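Local coordinates for arginine decarboxylase, A207R protein (PDB 2NVA), which catalyses the pyridoxal 5'-phosphate-dependent decarboxylation of arginine to agmatine, as a viral member of the eukaryotic ornithine decarboxylase-like family, at residues A[288-291]-A[292-295]; A[87-91]-A[92-96]; A[57-61]-A[62-66]. One frame throughout, in Å; residues are numbered along the deposited sequence.

Contact 1 (A[288-291]-A[292-295]); sequences GGFS and NVIF. With PL2 ((4-{[(4-{[amino(imino)methyl]amino}butyl)amino]methyl}-5-hydroxy-6-methylpyridin-3-yl)methyl dihydrogen phosphate), chain I.
The carbonyl oxygen of S291 gathers the short helix 292-295 around itself, and the tight half of this contact is built there. F295 N reaches S291 O at 2.9 Å in the carbonyl plane, with a fairly straight N-H...O angle of 164°. I294 N, also 2.9 Å from S291 O, comes from above that plane and bends more, at 131°. One residue earlier in the chain, F290 O accepts V293 N at 3.1 Å, again from above its carbonyl plane. The F295 ring lies beside this backbone: S291 CB meets its edge 4.0 Å from CD2, while CG2 of I294 sits over the centre of one face. On the far flank, with CG1 of V293 anti to the backbone N (chi1 175°), the other branch, CG2, turns back to F290 CB; the F290 ring itself leads off to F347, which it meets edge-to-face, and to W350.

What is wound up here is a single helical turn that gives N292 and F295 to the ligand pocket of a class-II decarboxylase, with the agmatine part of the PL2 adduct pointing its guanidinium group at it. The looser side is this polar one, where water does much of the joining. A single water bonds S291 OG, N292 OD1 and both terminal guanidinium nitrogens, NH1 and NH2, whereas the direct bond from NH1 to N292 OD1 is long and weak at 3.3 Å. The amide of N292 is held by a second bond, from its ND2 to A352 O. A second water spans G289 O and N292 N, the latter at 2.8 Å. F295 CB approaches NH2 of the ligand to 3.4 Å, and beyond the F295 ring stand Y287 and V327 of the second subunit.

Contact 2 (A[87-91]-A[92-96]); sequences IIFAH and TMKTI
T92 turns the chain after H91 so that the next residue can come back to the imidazole, and D113 takes its hydroxyl OG1. M93 follows and makes that return: M93 N bonds to H91 ND1 at 3.1 Å, nearly straight at 164°, though tilted from the ring plane. Its carbonyl oxygen M93 O lies over one face of the same ring, offset toward the rim, and M93 CB comes 3.8 Å from H91 CE1. The other ring nitrogen, NE2, bonds to C322 O of the second subunit, so both ring nitrogens of H91 are engaged. This is the loop at the C-terminal end of strand 87-89 of the TIM barrel, where A90 lines the ligand pocket. K94 then lays its chain across the face of F89, CD 3.7 Å from the ring centroid in a CH-pi contact 8° off the normal. Bent at chi3 (-74°) and again at chi4, the chain brings NZ back to H91 O at 2.7 Å, in the carbonyl plane; E117 and T111 O share that ammonium. T95 is the N-cap of helix 96-105, its OG1 bonded to D98 N.

Contact 3 (A[57-61]-A[62-66]); sequences KTMCD and KNVNF
The carbonyl oxygen of M59 is gripped by two backbone N-H groups from the chain that leaves its helix. V64 N makes the sound bond, 3.0 Å from M59 O with the donor tilted 33° from the carbonyl plane, whereas K62 N gives a weak one and is shared with T58 O, weakly as well. N63 N meets C60 O at 3.1 Å from above the carbonyl plane. Together the bonds of V64 and N63 form a Schellman motif, with N63 at positive phi as the C-prime residue that ends the helix.

Beneath the turn the apolar side chains pack. M59, its chain bent at chi2 (-59°), brings SD to within 3.9 Å of V64 CG1. F66 points the far end of its ring at the helix: CZ lies 3.7 Å from M59 CB, and C60 N is at the ring edge, near its plane. On the outer surface K57 NZ makes a salt bridge of 3.0 Å with D61 OD1, which accepts on its syn lone pair. K62 folds its CG over T58 O, and its ammonium pairs with D32.

R86 bonds to the carbonyls of C60 and V64, tying the turn to the chain just before strand 87-89. The turn closes the helix of the beta-alpha-beta unit 41-46, 53-61, 65-68, with M59 and V64 against Y45 of strand 41-46, K62 and V64 against I31 of helix 24-37, and F66 against V77 of helix 71-80.

In the fold
Contact 3 comes first along the chain, contact 2 next and contact 1 far later. The first two belong to the TIM barrel that binds the cofactor: their centres are about 20 Å apart, and they meet where neighbouring parallel strands 65-68 and 87-89 pair, I88 N lying 2.9 Å from F66 O in a probable hydrogen bond. Contact 3 closes a helix on the way into one strand; contact 2 leaves the next strand at its pocket end. Contact 1 stands apart, after strand 277-282 of the mixed sheet, its centre about 26 Å and 27 Å from those of contacts 2 and 3. Contacts 1 and 2 both touch the second subunit and supply ligand-pocket residues, consistent with an active site assembled at the dimer interface.

Contact 1 (A[288-291]-A[292-295])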
loop_
_atom_site.group_PDB
_atom_site.type_symbol
_atom_site.label_atom_id
_atom_site.label_comp_id
_atom_site.label_asym_id
_atom_site.label_seq_id
_atom_site.Cartn_x
_atom_site.Cartn_y
_atom_site.Cartn_z
ATOM N N GLY A 288 3.776 -2.552 5.267
ATOM C CA GLY A 288 4.202 -3.950 5.195
ATOM C C GLY A 288 2.988 -4.832 5.378
ATOM O O GLY A 288 2.133 -4.906 4.493
ATOM N N GLY A 289 2.901 -5.479 6.535
ATOM C CA GLY A 289 1.817 -6.421 6.816
ATOM C C GLY A 289 0.569 -5.822 7.455
ATOM O O GLY A 289 -0.433 -6.532 7.640
ATOM N N PHE A 290 0.623 -4.536 7.787
ATOM C CA PHE A 290 -0.458 -3.904 8.559
ATOM C C PHE A 290 -1.342 -2.917 7.804
ATOM O O PHE A 290 -1.867 -1.957 8.397
ATOM C CB PHE A 290 0.097 -3.270 9.846
ATOM C CG PHE A 290 0.575 -4.291 10.852
ATOM C CD1 PHE A 290 -0.273 -4.750 11.859
ATOM C CD2 PHE A 290 1.853 -4.834 10.760
ATOM C CE1 PHE A 290 0.166 -5.714 12.768
ATOM C CE2 PHE A 290 2.297 -5.783 11.676
ATOM C CZ PHE A 290 1.442 -6.230 12.671
ATOM N N SER A 291 -1.541 -3.149 6.505
ATOM C CA SER A 291 -2.388 -2.241 5.725
ATOM C C SER A 291 -3.837 -2.229 6.202
ATOM O O SER A 291 -4.549 -1.258 5.970
ATOM C CB SER A 291 -2.318 -2.555 4.224
ATOM O OG SER A 291 -2.807 -3.858 3.979
ATOM N N ASN A 292 -4.272 -3.307 6.863
ATOM C CA ASN A 292 -5.634 -3.362 7.424
ATOM C C ASN A 292 -5.938 -2.277 8.468
ATOM O O ASN A 292 -7.107 -1.942 8.716
ATOM C CB ASN A 292 -5.944 -4.748 8.006
ATOM C CG ASN A 292 -6.271 -5.766 6.930
ATOM O OD1 ASN A 292 -6.714 -5.396 5.837
ATOM N ND2 ASN A 292 -6.050 -7.054 7.225
ATOM N N VAL A 293 -4.884 -1.767 9.106
ATOM C CA VAL A 293 -5.035 -0.641 10.029
ATOM C C VAL A 293 -5.573 0.573 9.250
ATOM O O VAL A 293 -6.388 1.345 9.759
ATOM C CB VAL A 293 -3.690 -0.325 10.730
ATOM C CG1 VAL A 293 -3.798 0.917 11.611
ATOM C CG2 VAL A 293 -3.239 -1.539 11.553
ATOM N N ILE A 294 -5.117 0.718 8.015
ATOM C CA ILE A 294 -5.538 1.823 7.157
ATOM C C ILE A 294 -6.878 1.530 6.473
ATOM O O ILE A 294 -7.794 2.354 6.524
ATOM C CB ILE A 294 -4.469 2.158 6.081
ATOM C CG1 ILE A 294 -3.093 2.428 6.712
ATOM C CG2 ILE A 294 -4.939 3.330 5.183
ATOM C CD1 ILE A 294 -3.037 3.585 7.720
ATOM N N PHE A 295 -6.976 0.375 5.829
ATOM C CA PHE A 295 -8.110 0.070 4.942
ATOM C C PHE A 295 -9.301 -0.610 5.607
ATOM O O PHE A 295 -10.417 -0.574 5.050
ATOM C CB PHE A 295 -7.628 -0.720 3.721
ATOM C CG PHE A 295 -6.645 0.041 2.871
ATOM C CD1 PHE A 295 -7.082 1.060 2.020
ATOM C CD2 PHE A 295 -5.280 -0.230 2.946
ATOM C CE1 PHE A 295 -6.187 1.789 1.246
ATOM C CE2 PHE A 295 -4.375 0.494 2.176
ATOM C CZ PHE A 295 -4.839 1.515 1.325
HETATM N N1 PL2 I . -15.077 -12.108 -4.297
HETATM C C2 PL2 I . -14.884 -10.913 -4.879
HETATM C C2A PL2 I . -15.321 -10.683 -6.339
HETATM C C3 PL2 I . -14.282 -9.893 -4.130
HETATM O O3 PL2 I . -14.113 -8.688 -4.736
HETATM C C4 PL2 I . -13.886 -10.092 -2.792
HETATM C C4A PL2 I . -13.203 -8.989 -1.930
HETATM C C5 PL2 I . -14.128 -11.372 -2.254
HETATM C C6 PL2 I . -14.718 -12.351 -3.031
HETATM P P PL2 I . -13.921 -11.561 1.647
HETATM N N PL2 I . -13.579 -7.620 -2.353
HETATM C CA PL2 I . -12.454 -6.686 -2.207
HETATM C CG PL2 I . -10.828 -5.608 -0.594
HETATM O OP2 PL2 I . -14.420 -10.457 2.698
HETATM O OP3 PL2 I . -12.321 -11.731 1.891
HETATM O OP1 PL2 I . -14.660 -12.849 1.802
HETATM O OP4 PL2 I . -14.137 -10.849 0.220
HETATM C C5M PL2 I . -13.738 -11.698 -0.798
HETATM C CB PL2 I . -11.928 -6.660 -0.757
HETATM C CD PL2 I . -10.322 -5.552 0.867
HETATM N NE PL2 I . -9.203 -4.583 0.881
HETATM C CZ PL2 I . -8.301 -4.432 1.862
HETATM N NH2 PL2 I . -7.323 -3.506 1.719
HETATM N NH1 PL2 I . -8.365 -5.178 2.970
HETATM O O HOH W 1 -3.048 -5.826 6.733
HETATM O O HOH W 2 -5.619 -3.889 3.971
#

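Contact 2 (A[87-91]-A[92-96])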
loop_
_atom_site.group_PDB
_atom_site.type_symbol
_atom_site.label_atom_id
_atom_site.label_comp_id
_atom_site.label_asym_id
_atom_site.label_seq_id
_atom_site.Cartn_x
_atom_site.Cartn_y
_atom_site.Cartn_z
ATOM N N ILE A 87 -11.879 -22.676 -11.719
ATOM C CA ILE A 87 -11.682 -21.229 -11.518
ATOM C C ILE A 87 -12.880 -20.438 -12.049
ATOM O O ILE A 87 -13.359 -20.717 -13.158
ATOM C CB ILE A 87 -10.376 -20.748 -12.226
ATOM C CG1 ILE A 87 -9.170 -21.524 -11.674
ATOM C CG2 ILE A 87 -10.167 -19.214 -12.074
ATOM C CD1 ILE A 87 -7.886 -21.323 -12.467
ATOM N N ILE A 88 -13.371 -19.483 -11.251
ATOM C CA ILE A 88 -14.286 -18.446 -11.738
ATOM C C ILE A 88 -13.434 -17.185 -11.841
ATOM O O ILE A 88 -12.772 -16.801 -10.866
ATOM C CB ILE A 88 -15.482 -18.171 -10.785
ATOM C CG1 ILE A 88 -16.569 -19.269 -10.807
ATOM C CG2 ILE A 88 -16.203 -16.868 -11.165
ATOM C CD1 ILE A 88 -16.136 -20.575 -11.357
ATOM N N PHE A 89 -13.432 -16.562 -13.025
ATOM C CA PHE A 89 -12.764 -15.282 -13.210
ATOM C C PHE A 89 -13.730 -14.225 -12.678
ATOM O O PHE A 89 -14.476 -13.600 -13.452
ATOM C CB PHE A 89 -12.467 -15.074 -14.699
ATOM C CG PHE A 89 -11.351 -14.092 -14.993
ATOM C CD1 PHE A 89 -10.961 -13.116 -14.065
ATOM C CD2 PHE A 89 -10.739 -14.109 -16.248
ATOM C CE1 PHE A 89 -9.956 -12.194 -14.384
ATOM C CE2 PHE A 89 -9.738 -13.208 -16.576
ATOM C CZ PHE A 89 -9.337 -12.245 -15.655
ATOM N N ALA A 90 -13.733 -14.044 -11.354
ATOM C CA ALA A 90 -14.801 -13.273 -10.697
ATOM C C ALA A 90 -14.452 -11.785 -10.562
ATOM O O ALA A 90 -14.489 -11.222 -9.464
ATOM C CB ALA A 90 -15.143 -13.887 -9.328
ATOM N N HIS A 91 -14.121 -11.151 -11.681
ATOM C CA HIS A 91 -13.832 -9.721 -11.698
ATOM C C HIS A 91 -14.613 -9.193 -12.897
ATOM O O HIS A 91 -14.426 -9.667 -14.017
ATOM C CB HIS A 91 -12.335 -9.466 -11.658
ATOM C CG HIS A 91 -11.968 -8.022 -11.507
ATOM N ND1 HIS A 91 -12.723 -7.002 -12.043
ATOM C CD2 HIS A 91 -10.925 -7.429 -10.878
ATOM C CE1 HIS A 91 -12.162 -5.841 -11.752
ATOM N NE2 HIS A 91 -11.069 -6.073 -11.046
ATOM N N THR A 92 -15.470 -8.216 -12.672
ATOM C CA THR A 92 -16.362 -7.768 -13.753
ATOM C C THR A 92 -15.654 -6.950 -14.821
ATOM O O THR A 92 -16.242 -6.670 -15.874
ATOM C CB THR A 92 -17.585 -6.960 -13.225
ATOM O OG1 THR A 92 -17.122 -5.755 -12.603
ATOM C CG2 THR A 92 -18.395 -7.793 -12.212
ATOM N N MET A 93 -14.399 -6.570 -14.560
ATOM C CA MET A 93 -13.620 -5.767 -15.521
ATOM C C MET A 93 -12.276 -6.442 -15.800
ATOM O O MET A 93 -11.346 -6.363 -14.993
ATOM C CB MET A 93 -13.416 -4.344 -14.991
ATOM C CG MET A 93 -14.706 -3.553 -14.885
ATOM S SD MET A 93 -15.292 -3.080 -16.528
ATOM C CE MET A 93 -16.830 -2.237 -16.127
ATOM N N LYS A 94 -12.194 -7.108 -16.950
ATOM C CA LYS A 94 -11.064 -7.975 -17.281
ATOM C C LYS A 94 -10.398 -7.438 -18.541
ATOM O O LYS A 94 -11.094 -7.086 -19.497
ATOM C CB LYS A 94 -11.575 -9.400 -17.545
ATOM C CG LYS A 94 -12.258 -10.074 -16.335
ATOM C CD LYS A 94 -13.150 -11.267 -16.739
ATOM C CE LYS A 94 -14.478 -10.818 -17.401
ATOM N NZ LYS A 94 -15.230 -9.792 -16.581
ATOM N N THR A 95 -9.067 -7.387 -18.566
ATOM C CA THR A 95 -8.399 -6.893 -19.756
ATOM C C THR A 95 -8.608 -7.884 -20.907
ATOM O O THR A 95 -8.775 -9.085 -20.688
ATOM C CB THR A 95 -6.881 -6.657 -19.552
ATOM O OG1 THR A 95 -6.206 -7.916 -19.475
ATOM C CG2 THR A 95 -6.606 -5.843 -18.276
ATOM N N ILE A 96 -8.589 -7.351 -22.122
ATOM C CA ILE A 96 -8.674 -8.162 -23.331
ATOM C C ILE A 96 -7.599 -9.256 -23.322
ATOM O O ILE A 96 -7.902 -10.419 -23.573
ATOM C CB ILE A 96 -8.569 -7.282 -24.586
ATOM C CG1 ILE A 96 -9.860 -6.471 -24.758
ATOM C CG2 ILE A 96 -8.294 -8.140 -25.830
ATOM C CD1 ILE A 96 -9.770 -5.322 -25.771
#

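Contact 3 (A[57-61]-A[62-66])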
loop_
_atom_site.group_PDB
_atom_site.type_symbol
_atom_site.label_atom_id
_atom_site.label_comp_id
_atom_site.label_asym_id
_atom_site.label_seq_id
_atom_site.Cartn_x
_atom_site.Cartn_y
_atom_site.Cartn_z
ATOM N N LYS A 57 -2.320 -24.725 -2.161
ATOM C CA LYS A 57 -2.212 -26.186 -2.307
ATOM C C LYS A 57 -3.143 -26.911 -1.333
ATOM O O LYS A 57 -3.745 -27.933 -1.678
ATOM C CB LYS A 57 -0.756 -26.651 -2.150
ATOM C CG LYS A 57 -0.523 -28.174 -2.238
ATOM C CD LYS A 57 -1.048 -28.761 -3.550
ATOM C CE LYS A 57 -0.562 -30.207 -3.724
ATOM N NZ LYS A 57 -1.339 -30.943 -4.798
ATOM N N THR A 58 -3.248 -26.383 -0.118
ATOM C CA THR A 58 -4.139 -26.941 0.897
ATOM C C THR A 58 -5.599 -26.887 0.450
ATOM O O THR A 58 -6.341 -27.857 0.616
ATOM C CB THR A 58 -3.972 -26.205 2.235
ATOM O OG1 THR A 58 -2.605 -26.307 2.660
ATOM C CG2 THR A 58 -4.871 -26.807 3.307
ATOM N N MET A 59 -5.992 -25.742 -0.106
ATOM C CA MET A 59 -7.307 -25.542 -0.726
ATOM C C MET A 59 -7.527 -26.589 -1.826
ATOM O O MET A 59 -8.546 -27.285 -1.856
ATOM C CB MET A 59 -7.395 -24.144 -1.387
ATOM C CG MET A 59 -7.399 -22.876 -0.459
ATOM S SD MET A 59 -8.789 -22.895 0.707
ATOM C CE MET A 59 -8.334 -21.428 1.600
ATOM N N CYS A 60 -6.556 -26.673 -2.734
ATOM C CA CYS A 60 -6.635 -27.558 -3.896
ATOM C C CYS A 60 -6.924 -29.003 -3.466
ATOM O O CYS A 60 -7.841 -29.646 -3.994
ATOM C CB CYS A 60 -5.328 -27.498 -4.683
ATOM S SG CYS A 60 -5.163 -28.750 -5.984
ATOM N N ASP A 61 -6.133 -29.493 -2.511
ATOM C CA ASP A 61 -6.245 -30.867 -2.009
ATOM C C ASP A 61 -7.546 -31.169 -1.248
ATOM O O ASP A 61 -7.930 -32.338 -1.115
ATOM C CB ASP A 61 -5.025 -31.187 -1.120
ATOM C CG ASP A 61 -3.718 -31.258 -1.918
ATOM O OD1 ASP A 61 -3.768 -31.339 -3.171
ATOM O OD2 ASP A 61 -2.637 -31.226 -1.287
ATOM N N LYS A 62 -8.193 -30.124 -0.729
ATOM C CA LYS A 62 -9.438 -30.260 0.019
ATOM C C LYS A 62 -10.637 -30.035 -0.888
ATOM O O LYS A 62 -11.770 -29.905 -0.417
ATOM C CB LYS A 62 -9.466 -29.313 1.218
ATOM C CG LYS A 62 -8.474 -29.665 2.344
ATOM C CD LYS A 62 -8.915 -30.868 3.169
ATOM C CE LYS A 62 -10.031 -30.518 4.138
ATOM N NZ LYS A 62 -10.490 -31.775 4.825
ATOM N N ASN A 63 -10.373 -30.000 -2.192
ATOM C CA ASN A 63 -11.411 -29.852 -3.220
ATOM C C ASN A 63 -12.129 -28.503 -3.208
ATOM O O ASN A 63 -13.257 -28.383 -3.672
ATOM C CB ASN A 63 -12.405 -31.020 -3.162
ATOM C CG ASN A 63 -11.787 -32.319 -3.606
ATOM O OD1 ASN A 63 -11.081 -32.369 -4.630
ATOM N ND2 ASN A 63 -12.037 -33.396 -2.848
ATOM N N VAL A 64 -11.460 -27.490 -2.676
ATOM C CA VAL A 64 -11.966 -26.116 -2.720
ATOM C C VAL A 64 -11.633 -25.542 -4.096
ATOM O O VAL A 64 -10.574 -25.861 -4.645
ATOM C CB VAL A 64 -11.316 -25.248 -1.609
ATOM C CG1 VAL A 64 -11.785 -23.784 -1.678
ATOM C CG2 VAL A 64 -11.619 -25.834 -0.209
ATOM N N ASN A 65 -12.538 -24.730 -4.650
ATOM C CA ASN A 65 -12.316 -24.113 -5.955
ATOM C C ASN A 65 -11.789 -22.689 -5.794
ATOM O O ASN A 65 -11.449 -22.301 -4.687
ATOM C CB ASN A 65 -13.589 -24.181 -6.797
ATOM C CG ASN A 65 -13.932 -25.594 -7.212
ATOM O OD1 ASN A 65 -13.108 -26.506 -7.107
ATOM N ND2 ASN A 65 -15.151 -25.785 -7.705
ATOM N N PHE A 66 -11.692 -21.938 -6.890
ATOM C CA PHE A 66 -10.971 -20.661 -6.844
ATOM C C PHE A 66 -11.676 -19.523 -7.544
ATOM O O PHE A 66 -12.341 -19.713 -8.570
ATOM C CB PHE A 66 -9.539 -20.835 -7.373
ATOM C CG PHE A 66 -8.741 -21.816 -6.570
ATOM C CD1 PHE A 66 -8.037 -21.400 -5.450
ATOM C CD2 PHE A 66 -8.763 -23.172 -6.883
ATOM C CE1 PHE A 66 -7.336 -22.308 -4.679
ATOM C CE2 PHE A 66 -8.054 -24.103 -6.107
ATOM C CZ PHE A 66 -7.339 -23.667 -5.020
#